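Local coordinates for protein putative D-arabinose 5-phosphate isomerase (Klebsiella pneumoniae subsp. pneumoniae, PDB 3K2V) that probably isomerises D-arabinose 5-phosphate and, through the paired CBS domains of this fragment, binds the sugar nucleotide CMP-Kdo, at residues A47-A52 against A95-V100. Sequence-based numbering, arbitrary orientation.
Sequences ATLRDA and ASIADV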
ATOM      1  N   ALA A  47      -4.988 -21.179   7.182  1.00 16.35           N
ATOM      2  CA  ALA A  47      -6.011 -20.189   6.808  1.00 16.18           C
ATOM      3  C   ALA A  47      -6.268 -20.203   5.303  1.00 15.15           C
ATOM      4  O   ALA A  47      -5.373 -20.488   4.516  1.00 14.84           O
ATOM      5  CB  ALA A  47      -5.597 -18.800   7.227  1.00 14.86           C
ATOM      6  N   THR A  48      -7.494 -19.884   4.915  1.00 14.87           N
ATOM      7  CA  THR A  48      -7.815 -19.676   3.517  1.00 14.64           C
ATOM      8  C   THR A  48      -7.352 -18.277   3.130  1.00 14.22           C
ATOM      9  O   THR A  48      -7.104 -17.418   3.994  1.00 14.04           O
ATOM     10  CB  THR A  48      -9.320 -19.799   3.234  1.00 14.37           C
ATOM     11  OG1 THR A  48     -10.001 -18.716   3.889  1.00 14.39           O
ATOM     12  CG2 THR A  48      -9.863 -21.148   3.698  1.00 16.16           C
ATOM     13  N   LEU A  49      -7.224 -18.041   1.836  1.00 13.42           N
ATOM     14  CA  LEU A  49      -6.943 -16.700   1.348  1.00 13.74           C
ATOM     15  C   LEU A  49      -8.023 -15.720   1.804  1.00 14.54           C
ATOM     16  O   LEU A  49      -7.687 -14.608   2.175  1.00 14.56           O
ATOM     17  CB  LEU A  49      -6.853 -16.674  -0.173  1.00 13.56           C
ATOM     18  CG  LEU A  49      -6.712 -15.334  -0.883  1.00 14.35           C
ATOM     19  CD1 LEU A  49      -5.525 -14.481  -0.344  1.00 14.13           C
ATOM     20  CD2 LEU A  49      -6.598 -15.587  -2.396  1.00 16.76           C
ATOM     21  N   ARG A  50      -9.302 -16.123   1.754  1.00 14.55           N
ATOM     22  CA  ARG A  50     -10.384 -15.244   2.221  1.00 15.55           C
ATOM     23  C   ARG A  50     -10.235 -14.892   3.705  1.00 15.09           C
ATOM     24  O   ARG A  50     -10.424 -13.746   4.066  1.00 14.78           O
ATOM     25  CB  ARG A  50     -11.797 -15.831   1.993  1.00 15.32           C
ATOM     26  CG  ARG A  50     -12.194 -16.067   0.548  1.00 19.99           C
ATOM     27  CD  ARG A  50     -12.657 -14.832  -0.214  1.00 22.95           C
ATOM     28  NE  ARG A  50     -13.788 -14.106   0.371  1.00 22.35           N
ATOM     29  CZ  ARG A  50     -15.079 -14.379   0.223  1.00 24.94           C
ATOM     30  NH1 ARG A  50     -15.501 -15.404  -0.467  1.00 26.96           N
ATOM     31  NH2 ARG A  50     -15.970 -13.599   0.808  1.00 27.04           N
ATOM     32  N   ASP A  51      -9.883 -15.867   4.545  1.00 15.10           N
ATOM     33  CA  ASP A  51      -9.533 -15.597   5.943  1.00 15.70           C
ATOM     34  C   ASP A  51      -8.442 -14.540   6.052  1.00 15.45           C
ATOM     35  O   ASP A  51      -8.492 -13.674   6.937  1.00 15.17           O
ATOM     36  CB  ASP A  51      -8.973 -16.817   6.672  1.00 16.10           C
ATOM     37  CG  ASP A  51      -9.966 -17.953   6.846  1.00 20.62           C
ATOM     38  OD1 ASP A  51     -11.213 -17.718   6.794  1.00 23.72           O
ATOM     39  OD2 ASP A  51      -9.468 -19.115   7.057  1.00 21.51           O
ATOM     40  N   ALA A  52      -7.401 -14.662   5.228  1.00 14.78           N
ATOM     41  CA  ALA A  52      -6.294 -13.712   5.268  1.00 15.09           C
ATOM     42  C   ALA A  52      -6.757 -12.321   4.861  1.00 15.32           C
ATOM     43  O   ALA A  52      -6.366 -11.329   5.477  1.00 15.35           O
ATOM     44  CB  ALA A  52      -5.082 -14.193   4.367  1.00 14.73           C
ATOM     45  N   ALA A  95      -8.378 -20.449  -2.800  1.00 16.52           N
ATOM     46  CA  ALA A  95      -6.964 -20.669  -2.452  1.00 15.52           C
ATOM     47  C   ALA A  95      -6.684 -20.668  -0.936  1.00 14.67           C
ATOM     48  O   ALA A  95      -7.399 -20.031  -0.143  1.00 14.72           O
ATOM     49  CB  ALA A  95      -6.067 -19.608  -3.124  1.00 15.12           C
ATOM     50  N   SER A  96      -5.652 -21.393  -0.536  0.50 14.44           N
ATOM     51  CA  SER A  96      -5.179 -21.351   0.839  0.50 14.58           C
ATOM     52  C   SER A  96      -4.131 -20.253   0.928  0.50 14.40           C
ATOM     53  O   SER A  96      -3.534 -19.896  -0.085  0.50 14.37           O
ATOM     54  CB  SER A  96      -4.577 -22.693   1.214  0.50 14.87           C
ATOM     55  OG  SER A  96      -3.277 -22.802   0.677  0.50 15.49           O
ATOM     56  N   ILE A  97      -3.910 -19.707   2.121  1.00 13.69           N
ATOM     57  CA  ILE A  97      -2.879 -18.689   2.313  1.00 13.93           C
ATOM     58  C   ILE A  97      -1.480 -19.271   2.132  1.00 14.27           C
ATOM     59  O   ILE A  97      -0.599 -18.605   1.600  1.00 14.90           O
ATOM     60  CB  ILE A  97      -3.005 -17.903   3.653  1.00 13.64           C
ATOM     61  CG1 ILE A  97      -2.290 -16.548   3.555  1.00 14.44           C
ATOM     62  CG2 ILE A  97      -2.503 -18.755   4.874  1.00 12.51           C
ATOM     63  CD1 ILE A  97      -2.747 -15.609   2.416  1.00 14.42           C
ATOM     64  N   ALA A  98      -1.302 -20.516   2.527  1.00 15.28           N
ATOM     65  CA  ALA A  98       0.007 -21.184   2.476  1.00 16.74           C
ATOM     66  C   ALA A  98       0.512 -21.282   1.019  1.00 17.50           C
ATOM     67  O   ALA A  98       1.708 -21.245   0.760  1.00 18.45           O
ATOM     68  CB  ALA A  98      -0.104 -22.606   3.053  1.00 16.69           C
ATOM     69  N   ASP A  99      -0.407 -21.372   0.082  1.00 17.54           N
ATOM     70  CA  ASP A  99      -0.011 -21.512  -1.304  1.00 18.21           C
ATOM     71  C   ASP A  99       0.363 -20.200  -1.993  1.00 17.60           C
ATOM     72  O   ASP A  99       1.045 -20.230  -3.011  1.00 17.43           O
ATOM     73  CB  ASP A  99      -1.121 -22.218  -2.056  1.00 18.53           C
ATOM     74  CG  ASP A  99      -1.294 -23.659  -1.602  1.00 20.54           C
ATOM     75  OD1 ASP A  99      -0.381 -24.247  -0.918  1.00 25.34           O
ATOM     76  OD2 ASP A  99      -2.361 -24.206  -1.915  1.00 18.07           O
ATOM     77  N   VAL A 100      -0.085 -19.065  -1.458  1.00 17.58           N
ATOM     78  CA  VAL A 100       0.133 -17.780  -2.109  1.00 16.79           C
ATOM     79  C   VAL A 100       0.937 -16.761  -1.303  1.00 17.77           C
ATOM     80  O   VAL A 100       1.288 -15.699  -1.824  1.00 17.36           O
ATOM     81  CB  VAL A 100      -1.192 -17.147  -2.574  1.00 17.21           C
ATOM     82  CG1 VAL A 100      -1.909 -18.081  -3.557  1.00 16.17           C
ATOM     83  CG2 VAL A 100      -2.122 -16.756  -1.389  1.00 14.82           C
TER
HETATM   84  O   HOH W   1      -3.296 -22.230   4.224  1.00 15.88           O
HETATM   85  O   HOH W   2      -9.940 -18.695   0.023  1.00 15.23           O
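A95 meets L49 twice. Its carbonyl O accepts a hydrogen bond from the backbone N of L49 at 2.8 Å, nearly straight at hydrogen (173°), and its CB packs on L49 CD2 at 4.1 Å. The same oxygen also accepts a hydrogen bond from a water, which accepts one from R50 N in turn, so two neighbouring N-H groups of the first turn of helix 49-59 lead to one carbonyl. S96 lies against T48 backbone to backbone, CA to CA 4.1 Å; both side chains start out away from the other segment, though their CB atoms still graze it. This single beta bridge is flanked by the A95 bond and its counterpart, I97 N to A47 O (2.9 Å). The bridged residues are both N-caps: T48 OG1 accepts a hydrogen bond from D51 N, and T48 N donates back to D51 OD2 from above the carboxylate plane, completing a capping box; S96 OG, in the conformer described, caps D99 N less certainly at 3.3 Å. Within the tandem CBS pair the bridge joins the start of helix 49-59 to that of the weakly bonded helix at about 97-100. With CG1 of I97 anti to the backbone N (chi1 -158°), its CD1 is pressed against A52 CB at 3.4 Å, tighter than usual, and also touches L49 CD1, the two side chains crossing at about a right angle. I97 CG2 touches A47 O and CB. A98 N donates to a water that in turn donates to A47 O, giving that carbonyl a second partner. V100 CG2 reaches L49 CD1 at 4.2 Å, and V100, I97 and L49 all rest on F77 of strand 73-78.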